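Local coordinates for protein serine protease inhibitor (Thermoanaerobacter tengcongensis, PDB 2PEF) that belongs to the serpin family and probably inhibits serine proteases by the family's reactive-loop mechanism, the structure here being its latent state, at residues A[169-174]-A[214-219]; A[195-200]-A[263-268]; A[345-350]-A[367-372]. All coordinates share one frame; numbering follows the deposited sequence. Where two conformers were deposited one is given.

Contact 1: A[169-174]-A[214-219]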
ATOM      1  N   GLU A 169      -0.974   4.577  17.966  1.00 10.79           N
ATOM      2  CA  GLU A 169      -1.462   3.940  19.180  1.00 10.67           C
ATOM      3  C   GLU A 169      -2.980   3.796  19.092  1.00  9.73           C
ATOM      4  O   GLU A 169      -3.646   4.652  18.511  1.00  9.37           O
ATOM      5  CB  GLU A 169      -1.102   4.805  20.387  1.00  9.84           C
ATOM      6  CG  GLU A 169      -1.352   4.163  21.744  1.00 14.73           C
ATOM      7  CD  GLU A 169      -0.698   4.920  22.883  1.00 14.30           C
ATOM      8  OE1 GLU A 169       0.501   5.251  22.775  1.00 22.88           O
ATOM      9  OE2 GLU A 169      -1.380   5.174  23.900  1.00 22.84           O
ATOM     10  N   TRP A 170      -3.530   2.738  19.686  1.00  9.22           N
ATOM     11  CA  TRP A 170      -4.986   2.623  19.813  1.00  9.84           C
ATOM     12  C   TRP A 170      -5.521   3.789  20.633  1.00  9.84           C
ATOM     13  O   TRP A 170      -4.835   4.286  21.524  1.00 10.16           O
ATOM     14  CB  TRP A 170      -5.386   1.313  20.494  1.00 10.40           C
ATOM     15  CG  TRP A 170      -4.994   0.084  19.745  1.00 10.01           C
ATOM     16  CD1 TRP A 170      -4.153  -0.910  20.178  1.00 11.91           C
ATOM     17  CD2 TRP A 170      -5.427  -0.298  18.437  1.00  9.37           C
ATOM     18  NE1 TRP A 170      -4.035  -1.885  19.211  1.00  9.39           N
ATOM     19  CE2 TRP A 170      -4.813  -1.537  18.135  1.00  9.40           C
ATOM     20  CE3 TRP A 170      -6.284   0.286  17.484  1.00  9.02           C
ATOM     21  CZ2 TRP A 170      -5.025  -2.205  16.927  1.00  9.60           C
ATOM     22  CZ3 TRP A 170      -6.491  -0.377  16.279  1.00 10.52           C
ATOM     23  CH2 TRP A 170      -5.857  -1.605  16.008  1.00  9.59           C
ATOM     24  N   GLU A 171      -6.741   4.220  20.338  1.00 10.80           N
ATOM     25  CA  GLU A 171      -7.381   5.257  21.151  1.00 10.48           C
ATOM     26  C   GLU A 171      -7.528   4.747  22.582  1.00 10.40           C
ATOM     27  O   GLU A 171      -7.297   5.488  23.542  1.00  9.61           O
ATOM     28  CB  GLU A 171      -8.734   5.671  20.566  1.00 12.27           C
ATOM     29  CG  GLU A 171      -9.484   6.676  21.436  1.00 12.23           C
ATOM     30  CD  GLU A 171     -10.841   7.044  20.887  1.00 13.53           C
ATOM     31  OE1 GLU A 171     -11.694   6.141  20.732  1.00 14.31           O
ATOM     32  OE2 GLU A 171     -11.061   8.250  20.634  1.00 13.70           O
ATOM     33  N   THR A 172      -7.898   3.474  22.708  1.00 11.39           N
ATOM     34  CA  THR A 172      -7.880   2.767  23.976  1.00 11.79           C
ATOM     35  C   THR A 172      -6.945   1.572  23.825  1.00 12.21           C
ATOM     36  O   THR A 172      -7.283   0.601  23.144  1.00 12.42           O
ATOM     37  CB  THR A 172      -9.288   2.253  24.367  1.00 13.77           C
ATOM     38  OG1 THR A 172     -10.255   3.303  24.240  1.00 11.30           O
ATOM     39  CG2 THR A 172      -9.294   1.726  25.796  1.00 13.09           C
ATOM     40  N   VAL A 173      -5.769   1.642  24.445  1.00 11.91           N
ATOM     41  CA  VAL A 173      -4.834   0.510  24.398  1.00 12.15           C
ATOM     42  C   VAL A 173      -5.407  -0.699  25.139  1.00 11.74           C
ATOM     43  O   VAL A 173      -6.269  -0.553  26.007  1.00 12.31           O
ATOM     44  CB  VAL A 173      -3.416   0.861  24.937  1.00 12.18           C
ATOM     45  CG1 VAL A 173      -2.725   1.863  24.023  1.00 11.79           C
ATOM     46  CG2 VAL A 173      -3.467   1.388  26.364  1.00 14.45           C
ATOM     47  N   TYR A 174      -4.941  -1.889  24.776  1.00 11.24           N
ATOM     48  CA  TYR A 174      -5.383  -3.111  25.428  1.00 10.86           C
ATOM     49  C   TYR A 174      -4.624  -3.317  26.728  1.00 10.72           C
ATOM     50  O   TYR A 174      -3.402  -3.518  26.714  1.00 10.95           O
ATOM     51  CB  TYR A 174      -5.153  -4.311  24.521  1.00 11.11           C
ATOM     52  CG  TYR A 174      -5.992  -4.352  23.266  1.00  9.31           C
ATOM     53  CD1 TYR A 174      -5.490  -3.875  22.051  1.00  8.33           C
ATOM     54  CD2 TYR A 174      -7.273  -4.899  23.280  1.00  9.99           C
ATOM     55  CE1 TYR A 174      -6.249  -3.927  20.888  1.00 10.43           C
ATOM     56  CE2 TYR A 174      -8.040  -4.959  22.118  1.00 10.50           C
ATOM     57  CZ  TYR A 174      -7.516  -4.473  20.926  1.00 12.19           C
ATOM     58  OH  TYR A 174      -8.249  -4.535  19.769  1.00 12.35           O
ATOM     59  N   VAL A 214     -14.980  -1.593  13.428  1.00 11.82           N
ATOM     60  CA  VAL A 214     -14.020  -0.530  13.164  1.00 12.35           C
ATOM     61  C   VAL A 214     -13.503  -0.045  14.522  1.00 12.76           C
ATOM     62  O   VAL A 214     -14.291   0.280  15.420  1.00 13.53           O
ATOM     63  CB  VAL A 214     -14.660   0.633  12.370  1.00 12.36           C
ATOM     64  CG1 VAL A 214     -13.612   1.672  11.961  1.00 12.71           C
ATOM     65  CG2 VAL A 214     -15.400   0.118  11.141  1.00 14.42           C
ATOM     66  N   LYS A 215     -12.184  -0.052  14.676  1.00 11.54           N
ATOM     67  CA  LYS A 215     -11.534   0.371  15.916  1.00 11.21           C
ATOM     68  C   LYS A 215     -10.642   1.577  15.653  1.00 10.37           C
ATOM     69  O   LYS A 215      -9.754   1.511  14.801  1.00 10.99           O
ATOM     70  CB  LYS A 215     -10.719  -0.777  16.518  1.00  9.10           C
ATOM     71  CG  LYS A 215      -9.916  -0.389  17.758  1.00 11.61           C
ATOM     72  CD  LYS A 215      -9.245  -1.600  18.415  1.00 10.40           C
ATOM     73  CE  LYS A 215      -8.621  -1.226  19.767  1.00 10.88           C
ATOM     74  NZ  LYS A 215      -9.600  -0.612  20.720  1.00 10.31           N
ATOM     75  N   PRO A 216     -10.867   2.684  16.386  1.00 10.85           N
ATOM     76  CA  PRO A 216     -10.113   3.916  16.149  1.00 10.80           C
ATOM     77  C   PRO A 216      -8.707   3.948  16.757  1.00 10.70           C
ATOM     78  O   PRO A 216      -8.477   3.410  17.847  1.00  9.09           O
ATOM     79  CB  PRO A 216     -10.977   4.976  16.827  1.00 10.82           C
ATOM     80  CG  PRO A 216     -11.630   4.247  17.962  1.00  9.14           C
ATOM     81  CD  PRO A 216     -11.867   2.846  17.464  1.00 10.54           C
ATOM     82  N   TYR A 217      -7.773   4.566  16.038  1.00  9.45           N
ATOM     83  CA  TYR A 217      -6.483   4.938  16.613  1.00 10.16           C
ATOM     84  C   TYR A 217      -6.613   6.283  17.314  1.00  9.97           C
ATOM     85  O   TYR A 217      -7.552   7.048  17.057  1.00  9.37           O
ATOM     86  CB  TYR A 217      -5.387   4.987  15.543  1.00  9.84           C
ATOM     87  CG  TYR A 217      -5.105   3.638  14.927  1.00  9.84           C
ATOM     88  CD1 TYR A 217      -5.656   3.293  13.695  1.00  9.09           C
ATOM     89  CD2 TYR A 217      -4.311   2.694  15.590  1.00 11.54           C
ATOM     90  CE1 TYR A 217      -5.412   2.049  13.122  1.00 10.39           C
ATOM     91  CE2 TYR A 217      -4.058   1.443  15.028  1.00 10.09           C
ATOM     92  CZ  TYR A 217      -4.624   1.127  13.795  1.00 10.22           C
ATOM     93  OH  TYR A 217      -4.394  -0.095  13.220  1.00 10.81           O
ATOM     94  N   ALA A 218      -5.667   6.555  18.209  1.00  9.45           N
ATOM     95  CA  ALA A 218      -5.637   7.800  18.970  1.00  9.28           C
ATOM     96  C   ALA A 218      -5.820   8.998  18.053  1.00  9.29           C
ATOM     97  O   ALA A 218      -5.201   9.061  16.984  1.00 10.58           O
ATOM     98  CB  ALA A 218      -4.315   7.918  19.709  1.00  9.05           C
ATOM     99  N   LYS A 219      -6.666   9.935  18.487  1.00  9.29           N
ATOM    100  CA  LYS A 219      -6.965  11.190  17.765  1.00  9.75           C
ATOM    101  C   LYS A 219      -7.892  11.028  16.551  1.00  9.96           C
ATOM    102  O   LYS A 219      -8.257  12.017  15.895  1.00  9.82           O
ATOM    103  CB  LYS A 219      -5.680  11.943  17.412  1.00  9.51           C
ATOM    104  CG  LYS A 219      -4.862  12.282  18.646  1.00  8.92           C
ATOM    105  CD  LYS A 219      -3.538  12.932  18.320  1.00  9.60           C
ATOM    106  CE  LYS A 219      -2.641  12.921  19.556  1.00 10.63           C
ATOM    107  NZ  LYS A 219      -1.284  13.455  19.264  1.00 11.74           N
TER
HETATM  108  O   HOH W   1      -9.146   2.120  20.316  1.00 10.69           O
HETATM  109  O   HOH W   2      -8.953  -1.438  23.406  1.00 16.89           O
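Trp170 is packed between Tyr217 and Lys215, which cover opposite faces of its indole. On one side the Tyr217 ring lies almost parallel to it, the planes 8° apart, but slid so far that little more than the rims overlap, CE2 of Tyr217 coming 3.3 Å from CZ3 of Trp170. On the other side the aliphatic chain of Lys215 runs across at about a right angle, its CD lying 3.9 Å from the centroid of the six-membered ring, over the face, in a CH-pi contact. Tyr174 shares that face, and its OH lies 3.3 Å from Lys215 CE. The polar ends of the two buried rings are satisfied, Trp170 NE1 and Tyr217 OH being hydrogen-bonded respectively to Asp319 O and Thr323 OG1. Around this same pair the backbones are bridged: Ala218 N donates to Glu169 O (2.8 Å) in a nearly straight bond, and Glu171 N to Pro216 O (3.1 Å).

The outer side is looser and wetter. Lys215 stays extended as far as CE and then bends (chi4 56°), which takes NZ off the indole and gives it two waters as well as a salt bridge to Glu201. One water, 2.8 Å from Lys215 NZ, also accepts from Thr172 N and donates to Pro216 O; the other ties NZ to Thr172 O. Beside them the exposed Glu171 lies against the proline, OE1 3.4 Å from Pro216 CG. A tryptophan just beyond strand 158-169, packed on strand 210-216, is characteristic of the serpin breach, the top of sheet A where the reactive loop begins to insert.

Contact 2: A[195-200]-A[263-268]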
ATOM      1  N   GLU A 195      -1.727 -14.731  21.351  1.00 11.37           N
ATOM      2  CA  GLU A 195      -2.419 -13.748  22.164  1.00 12.35           C
ATOM      3  C   GLU A 195      -3.521 -13.057  21.371  1.00 11.76           C
ATOM      4  O   GLU A 195      -3.294 -12.567  20.261  1.00 11.83           O
ATOM      5  CB  GLU A 195      -1.436 -12.732  22.745  1.00 12.25           C
ATOM      6  CG  GLU A 195      -0.674 -13.253  23.958  1.00 13.96           C
ATOM      7  CD  GLU A 195       0.126 -12.172  24.670  1.00 14.66           C
ATOM      8  OE1 GLU A 195       0.974 -11.523  24.022  1.00 17.84           O
ATOM      9  OE2 GLU A 195      -0.090 -11.979  25.887  1.00 17.66           O
ATOM     10  N   PHE A 196      -4.718 -13.051  21.951  1.00 11.09           N
ATOM     11  CA  PHE A 196      -5.872 -12.380  21.378  1.00 11.44           C
ATOM     12  C   PHE A 196      -6.284 -11.218  22.268  1.00 11.82           C
ATOM     13  O   PHE A 196      -6.164 -11.284  23.491  1.00 12.72           O
ATOM     14  CB  PHE A 196      -7.027 -13.359  21.189  1.00 10.67           C
ATOM     15  CG  PHE A 196      -6.969 -14.119  19.896  1.00 14.03           C
ATOM     16  CD1 PHE A 196      -6.054 -15.154  19.719  1.00 15.40           C
ATOM     17  CD2 PHE A 196      -7.829 -13.799  18.855  1.00 10.82           C
ATOM     18  CE1 PHE A 196      -6.001 -15.862  18.516  1.00 14.09           C
ATOM     19  CE2 PHE A 196      -7.786 -14.505  17.642  1.00 13.93           C
ATOM     20  CZ  PHE A 196      -6.870 -15.537  17.478  1.00 13.80           C
ATOM     21  N   MET A 197      -6.752 -10.149  21.643  1.00 10.85           N
ATOM     22  CA  MET A 197      -6.977  -8.897  22.350  1.00 11.55           C
ATOM     23  C   MET A 197      -8.455  -8.513  22.311  1.00 11.95           C
ATOM     24  O   MET A 197      -9.030  -8.324  21.234  1.00 12.55           O
ATOM     25  CB  MET A 197      -6.103  -7.789  21.754  1.00 11.35           C
ATOM     26  CG  MET A 197      -4.625  -8.163  21.579  1.00  9.83           C
ATOM     27  SD  MET A 197      -3.576  -6.797  21.034  1.00 11.68           S
ATOM     28  CE  MET A 197      -4.187  -6.500  19.375  1.00 12.21           C
ATOM     29  N   ASN A 198      -9.051  -8.412  23.497  1.00 11.48           N
ATOM     30  CA  ASN A 198     -10.475  -8.127  23.663  1.00 10.90           C
ATOM     31  C   ASN A 198     -10.738  -6.648  23.864  1.00 10.75           C
ATOM     32  O   ASN A 198     -10.044  -5.986  24.644  1.00 11.42           O
ATOM     33  CB  ASN A 198     -11.028  -8.865  24.885  1.00 11.58           C
ATOM     34  CG  ASN A 198     -11.073 -10.368  24.705  1.00 14.78           C
ATOM     35  OD1 ASN A 198     -11.055 -10.883  23.589  1.00 14.94           O
ATOM     36  ND2 ASN A 198     -11.151 -11.085  25.824  1.00 19.05           N
ATOM     37  N   SER A 199     -11.757  -6.143  23.176  1.00 10.55           N
ATOM     38  CA  SER A 199     -12.187  -4.760  23.336  1.00 11.12           C
ATOM     39  C   SER A 199     -13.686  -4.601  23.128  1.00 11.28           C
ATOM     40  O   SER A 199     -14.360  -5.496  22.607  1.00 11.79           O
ATOM     41  CB  SER A 199     -11.443  -3.855  22.353  1.00 11.39           C
ATOM     42  OG  SER A 199     -11.733  -4.231  21.019  1.00 10.31           O
ATOM     43  N   GLU A 200     -14.201  -3.453  23.558  1.00 11.75           N
ATOM     44  CA  GLU A 200     -15.536  -3.031  23.183  1.00 12.19           C
ATOM     45  C   GLU A 200     -15.398  -1.996  22.091  1.00 12.13           C
ATOM     46  O   GLU A 200     -14.712  -0.985  22.265  1.00 13.10           O
ATOM     47  CB  GLU A 200     -16.273  -2.414  24.364  1.00 12.33           C
ATOM     48  CG  GLU A 200     -16.749  -3.411  25.386  1.00 13.67           C
ATOM     49  CD  GLU A 200     -17.264  -2.746  26.640  1.00 16.56           C
ATOM     50  OE1 GLU A 200     -17.462  -1.507  26.633  1.00 15.03           O
ATOM     51  OE2 GLU A 200     -17.472  -3.468  27.635  1.00 14.72           O
ATOM     52  N   LEU A 263      -9.253  -9.394  18.537  1.00 13.26           N
ATOM     53  CA  LEU A 263      -8.248  -9.235  17.498  0.50 12.14           C
ATOM     54  C   LEU A 263      -6.954  -9.922  17.921  1.00 12.58           C
ATOM     55  O   LEU A 263      -6.433  -9.657  19.003  1.00 11.61           O
ATOM     56  CB  LEU A 263      -7.991  -7.746  17.237  0.50 12.53           C
ATOM     57  CG  LEU A 263      -7.037  -7.346  16.110  0.50  9.35           C
ATOM     58  CD1 LEU A 263      -7.611  -7.740  14.748  0.50  5.43           C
ATOM     59  CD2 LEU A 263      -6.766  -5.850  16.163  0.50  9.37           C
ATOM     60  N   PRO A 264      -6.429 -10.828  17.073  1.00 12.26           N
ATOM     61  CA  PRO A 264      -5.151 -11.411  17.480  1.00 11.38           C
ATOM     62  C   PRO A 264      -4.020 -10.414  17.289  1.00 11.45           C
ATOM     63  O   PRO A 264      -4.089  -9.562  16.401  1.00 12.57           O
ATOM     64  CB  PRO A 264      -4.960 -12.563  16.489  1.00 12.52           C
ATOM     65  CG  PRO A 264      -5.709 -12.125  15.263  1.00 14.28           C
ATOM     66  CD  PRO A 264      -6.901 -11.369  15.783  1.00 13.11           C
ATOM     67  N   LYS A 265      -2.981 -10.521  18.108  1.00 11.19           N
ATOM     68  CA  LYS A 265      -1.723  -9.863  17.781  1.00 11.08           C
ATOM     69  C   LYS A 265      -1.195 -10.549  16.527  1.00 10.98           C
ATOM     70  O   LYS A 265      -1.219 -11.784  16.429  1.00 12.62           O
ATOM     71  CB  LYS A 265      -0.723 -10.000  18.922  1.00 11.87           C
ATOM     72  CG  LYS A 265      -1.142  -9.291  20.193  1.00 13.10           C
ATOM     73  CD  LYS A 265       0.005  -9.209  21.190  1.00 15.33           C
ATOM     74  CE  LYS A 265      -0.475  -8.674  22.529  1.00 16.26           C
ATOM     75  NZ  LYS A 265       0.598  -8.717  23.565  1.00 15.49           N
ATOM     76  N   PHE A 266      -0.743  -9.767  15.553  1.00 10.11           N
ATOM     77  CA  PHE A 266      -0.148 -10.368  14.355  1.00  8.89           C
ATOM     78  C   PHE A 266       0.943  -9.513  13.739  1.00  9.12           C
ATOM     79  O   PHE A 266       0.941  -8.290  13.875  1.00  9.57           O
ATOM     80  CB  PHE A 266      -1.212 -10.787  13.322  1.00  9.87           C
ATOM     81  CG  PHE A 266      -1.955  -9.643  12.683  1.00 10.06           C
ATOM     82  CD1 PHE A 266      -1.478  -9.056  11.515  1.00 10.77           C
ATOM     83  CD2 PHE A 266      -3.145  -9.172  13.231  1.00  9.49           C
ATOM     84  CE1 PHE A 266      -2.161  -8.005  10.907  1.00  8.19           C
ATOM     85  CE2 PHE A 266      -3.838  -8.114  12.626  1.00  9.22           C
ATOM     86  CZ  PHE A 266      -3.344  -7.536  11.461  1.00  7.12           C
ATOM     87  N   LYS A 267       1.873 -10.187  13.070  1.00  8.64           N
ATOM     88  CA  LYS A 267       3.020  -9.549  12.451  1.00  9.20           C
ATOM     89  C   LYS A 267       3.450 -10.388  11.265  1.00  8.75           C
ATOM     90  O   LYS A 267       3.627 -11.602  11.387  1.00 10.25           O
ATOM     91  CB  LYS A 267       4.171  -9.436  13.459  1.00  9.83           C
ATOM     92  CG  LYS A 267       5.385  -8.683  12.950  1.00 10.89           C
ATOM     93  CD  LYS A 267       6.517  -8.706  13.964  1.00 10.49           C
ATOM     94  NZ  LYS A 267       7.003  -5.092  15.699  1.00 24.42           N
ATOM     95  N   TYR A 268       3.609  -9.737  10.119  1.00  8.97           N
ATOM     96  CA  TYR A 268       4.105 -10.395   8.918  1.00  8.58           C
ATOM     97  C   TYR A 268       4.577  -9.400   7.863  1.00  9.32           C
ATOM     98  O   TYR A 268       4.319  -8.190   7.952  1.00  8.58           O
ATOM     99  CB  TYR A 268       3.059 -11.354   8.326  1.00  8.90           C
ATOM    100  CG  TYR A 268       1.818 -10.682   7.780  1.00  9.56           C
ATOM    101  CD1 TYR A 268       1.757 -10.252   6.453  1.00  7.95           C
ATOM    102  CD2 TYR A 268       0.700 -10.483   8.589  1.00 10.02           C
ATOM    103  CE1 TYR A 268       0.613  -9.633   5.951  1.00  7.79           C
ATOM    104  CE2 TYR A 268      -0.446  -9.873   8.100  1.00 10.18           C
ATOM    105  CZ  TYR A 268      -0.484  -9.451   6.785  1.00 10.08           C
ATOM    106  OH  TYR A 268      -1.621  -8.845   6.310  1.00  9.31           O
TER
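Phe196 lays one face of its ring over Pro264: the proline CB stands 3.7 Å from the ring centroid and 16° off the normal, a CH-pi contact over the face, displaced somewhat toward the rim, between side chains that meet at a slant. The two residues form a non-hydrogen-bonded antiparallel pair, so both project from the same face of the sheet.

The next pair, Met197 and Leu263, projects from the other face and is hydrogen-bonded. Leu263 N donates to Met197 O at 2.9 Å; the return bond, from Met197 N to Leu263 O, is shorter (2.7 Å) but more bent, the donor standing above the carbonyl plane. Met197 runs at about a right angle to Lys265, its SD resting 3.6 Å from Lys265 CG. Glu195, by contrast, lies alongside that lysine and points the same way. The fully extended lysine chain carries NZ to 2.9 Å from Glu195 OE1, a salt bridge that meets the carboxylate from above its plane, 52° out of it. Glu320 gives NZ a second acidic partner, and the two carboxylates probably stabilise its positive charge. Behind the salt bridge, Lys265 N donates to Glu195 O at 3.0 Å; beyond it segment 263-268 turns away, and Phe266 bonds instead to Val318.

Strand 191-201, with 179-185 on its other side, and strand 255-273, which runs on beyond a break to pair with 310-318, correspond to the serpin arrangement in which a strand of sheet C leads into sheet A.

Contact 3: A[345-350]-A[367-372]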
ATOM      1  N   VAL A 345       0.254 -21.252  11.926  1.00 16.29           N
ATOM      2  CA  VAL A 345      -1.078 -21.468  12.506  1.00 15.73           C
ATOM      3  C   VAL A 345      -2.198 -21.047  11.543  1.00 15.75           C
ATOM      4  O   VAL A 345      -2.449 -19.861  11.355  1.00 16.14           O
ATOM      5  CB  VAL A 345      -1.225 -20.756  13.881  1.00 14.91           C
ATOM      6  CG1 VAL A 345      -2.620 -20.968  14.452  1.00 15.15           C
ATOM      7  CG2 VAL A 345      -0.157 -21.252  14.862  1.00 13.69           C
ATOM      8  N   LYS A 346      -2.862 -22.031  10.941  1.00 16.03           N
ATOM      9  CA  LYS A 346      -3.915 -21.768   9.959  1.00 15.61           C
ATOM     10  C   LYS A 346      -5.223 -21.421  10.662  1.00 16.04           C
ATOM     11  O   LYS A 346      -5.758 -22.223  11.431  1.00 17.08           O
ATOM     12  CB  LYS A 346      -4.100 -22.979   9.036  1.00 16.51           C
ATOM     13  CG  LYS A 346      -5.155 -22.806   7.951  1.00 17.56           C
ATOM     14  CD  LYS A 346      -5.215 -24.041   7.066  1.00 16.88           C
ATOM     15  CE  LYS A 346      -6.200 -23.861   5.925  1.00 20.05           C
ATOM     16  NZ  LYS A 346      -6.265 -25.082   5.082  1.00 23.09           N
ATOM     17  N   LEU A 347      -5.729 -20.219  10.400  1.00 14.00           N
ATOM     18  CA  LEU A 347      -6.969 -19.761  11.014  1.00 13.88           C
ATOM     19  C   LEU A 347      -8.201 -20.340  10.334  1.00 13.65           C
ATOM     20  O   LEU A 347      -8.262 -20.439   9.107  1.00 14.26           O
ATOM     21  CB  LEU A 347      -7.051 -18.234  10.995  1.00 13.65           C
ATOM     22  CG  LEU A 347      -5.997 -17.413  11.744  1.00 14.11           C
ATOM     23  CD1 LEU A 347      -6.367 -15.946  11.650  1.00 14.45           C
ATOM     24  CD2 LEU A 347      -5.874 -17.834  13.199  1.00 17.73           C
ATOM     25  N   ASN A 348      -9.177 -20.724  11.151  1.00 13.22           N
ATOM     26  CA  ASN A 348     -10.467 -21.187  10.655  1.00 13.89           C
ATOM     27  C   ASN A 348     -11.436 -20.022  10.510  1.00 13.51           C
ATOM     28  O   ASN A 348     -12.467 -20.129   9.835  1.00 13.72           O
ATOM     29  CB  ASN A 348     -11.028 -22.270  11.570  1.00 13.87           C
ATOM     30  CG  ASN A 348     -10.254 -23.567  11.466  1.00 15.35           C
ATOM     31  OD1 ASN A 348      -9.999 -24.062  10.368  1.00 16.17           O
ATOM     32  ND2 ASN A 348      -9.864 -24.118  12.608  1.00 11.53           N
ATOM     33  N   ARG A 349     -11.078 -18.902  11.135  1.00 13.61           N
ATOM     34  CA  ARG A 349     -11.789 -17.645  10.970  1.00 13.64           C
ATOM     35  C   ARG A 349     -10.833 -16.576  10.429  1.00 12.45           C
ATOM     36  O   ARG A 349     -10.485 -15.626  11.142  1.00 11.36           O
ATOM     37  CB  ARG A 349     -12.433 -17.199  12.287  1.00 14.87           C
ATOM     38  CG  ARG A 349     -13.403 -18.215  12.878  1.00 18.05           C
ATOM     39  CD  ARG A 349     -14.382 -17.551  13.827  1.00 20.73           C
ATOM     40  NE  ARG A 349     -13.717 -16.991  15.001  1.00 22.58           N
ATOM     41  CZ  ARG A 349     -14.245 -16.063  15.790  1.00 23.14           C
ATOM     42  NH1 ARG A 349     -15.450 -15.571  15.533  1.00 22.23           N
ATOM     43  NH2 ARG A 349     -13.561 -15.614  16.835  1.00 27.66           N
ATOM     44  N   PRO A 350     -10.415 -16.719   9.154  1.00 10.73           N
ATOM     45  CA  PRO A 350      -9.527 -15.715   8.580  1.00 10.83           C
ATOM     46  C   PRO A 350     -10.303 -14.424   8.370  1.00 10.46           C
ATOM     47  O   PRO A 350     -11.541 -14.440   8.379  1.00 10.29           O
ATOM     48  CB  PRO A 350      -9.120 -16.330   7.237  1.00 10.68           C
ATOM     49  CG  PRO A 350     -10.242 -17.232   6.888  1.00 11.55           C
ATOM     50  CD  PRO A 350     -10.752 -17.775   8.178  1.00 11.43           C
ATOM     51  N   GLY A 367      -5.300  -5.779   3.741  1.00  9.47           N
ATOM     52  CA  GLY A 367      -4.701  -7.109   3.751  1.00 10.05           C
ATOM     53  C   GLY A 367      -5.571  -8.235   4.257  1.00  9.68           C
ATOM     54  O   GLY A 367      -6.752  -8.049   4.551  1.00  8.94           O
ATOM     55  N   THR A 368      -4.966  -9.415   4.343  1.00 10.78           N
ATOM     56  CA  THR A 368      -5.658 -10.610   4.803  1.00 11.77           C
ATOM     57  C   THR A 368      -4.833 -11.288   5.874  1.00 11.85           C
ATOM     58  O   THR A 368      -3.602 -11.298   5.802  1.00 12.29           O
ATOM     59  CB  THR A 368      -5.883 -11.626   3.661  1.00 11.27           C
ATOM     60  OG1 THR A 368      -4.634 -11.918   3.022  1.00 11.76           O
ATOM     61  CG2 THR A 368      -6.857 -11.082   2.624  1.00 11.61           C
ATOM     62  N   VAL A 369      -5.509 -11.841   6.876  1.00 10.05           N
ATOM     63  CA  VAL A 369      -4.834 -12.683   7.846  1.00 10.01           C
ATOM     64  C   VAL A 369      -5.420 -14.082   7.723  1.00  9.64           C
ATOM     65  O   VAL A 369      -6.538 -14.341   8.177  1.00  9.07           O
ATOM     66  CB  VAL A 369      -4.961 -12.155   9.292  1.00  9.57           C
ATOM     67  CG1 VAL A 369      -4.349 -13.155  10.285  1.00 10.17           C
ATOM     68  CG2 VAL A 369      -4.290 -10.796   9.423  1.00  9.94           C
ATOM     69  N   LEU A 370      -4.664 -14.962   7.073  1.00  8.57           N
ATOM     70  CA  LEU A 370      -5.068 -16.353   6.887  1.00  8.70           C
ATOM     71  C   LEU A 370      -4.409 -17.221   7.948  1.00  8.87           C
ATOM     72  O   LEU A 370      -4.943 -18.261   8.337  1.00  8.41           O
ATOM     73  CB  LEU A 370      -4.679 -16.856   5.487  1.00  9.28           C
ATOM     74  CG  LEU A 370      -5.117 -16.062   4.247  1.00 12.52           C
ATOM     75  CD1 LEU A 370      -4.687 -16.783   2.977  1.00 14.89           C
ATOM     76  CD2 LEU A 370      -6.620 -15.833   4.242  1.00 13.76           C
ATOM     77  N   SER A 371      -3.242 -16.784   8.413  1.00  8.75           N
ATOM     78  CA  SER A 371      -2.448 -17.556   9.362  1.00  9.93           C
ATOM     79  C   SER A 371      -1.739 -16.670  10.376  1.00 11.39           C
ATOM     80  O   SER A 371      -1.604 -15.462  10.177  1.00 13.20           O
ATOM     81  CB  SER A 371      -1.424 -18.420   8.620  1.00 10.87           C
ATOM     82  OG  SER A 371      -2.055 -19.477   7.919  1.00 16.68           O
ATOM     83  N   LEU A 372      -1.303 -17.293  11.468  1.00 11.60           N
ATOM     84  CA  LEU A 372      -0.560 -16.620  12.525  1.00 12.19           C
ATOM     85  C   LEU A 372       0.707 -17.411  12.839  1.00 13.32           C
ATOM     86  O   LEU A 372       0.870 -18.543  12.372  1.00 12.92           O
ATOM     87  CB  LEU A 372      -1.426 -16.480  13.784  1.00 11.92           C
ATOM     88  CG  LEU A 372      -2.715 -15.654  13.725  1.00 12.68           C
ATOM     89  CD1 LEU A 372      -3.474 -15.745  15.038  1.00 13.05           C
ATOM     90  CD2 LEU A 372      -2.439 -14.201  13.384  1.00 11.75           C
TER
HETATM   91  O   HOH W   3      -6.849 -19.326   7.005  1.00 18.34           O
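Leu370 O is gripped twice, by Leu347 N at 3.0 Å and by a water at 2.6 Å. The same water donates to Leu347 O (2.8 Å), bridging the strands just before segment 345-350 turns its corner at Asn348 and Arg349. Toward the other end, Val345 and Leu372 form a hydrogen-bonded antiparallel pair with two 2.8 Å bonds, Val345 N to Leu372 O and Leu372 N to Val345 O, the second reaching a lone pair in the carbonyl plane.

Leu347 carries two of the apolar contacts. With CG beside the backbone N (chi1 -62°), its side chain forks over the partner strand: CD1 reaches Val369 CG1 at 3.7 Å, and CD2 meets Leu372 CD1. Past the corner, Pro350 brings CB to within 3.9 Å of Leu370 CD2.

Asn30 OD1 accepts from both Leu370 N and Ser371 N. This is the open end of the hairpin of strands 345-357 and 362-372, away from its turn: Val235 of helix 235-241 touches Pro350 and Leu370, while Pro264 and Phe266 of strand 255-273 pack against Leu372, and Phe266 also against Val369.

In the fold
None of the three contacts is wholly buried; all combine buried side chains with more open ones, about 20 Å or more from the centre of the chain. Contact 1 is built on a near-parallel but slid aromatic pair, a lysine chain over the other indole face and a hydrated rim, with a single beta bridge, whereas contacts 2 and 3 are antiparallel strand pairings, the former reinforced by a salt bridge and the latter by aliphatic packing and one water. No strand is shared by two contacts. Contact 2 lies between the others, touching contact 1 where Tyr174 packs on Met197 and Ser199, and contact 3 through residues 264-268, including a probable hydrogen bond between Tyr268 OH and Thr368 O. Contacts 1 and 3 do not meet.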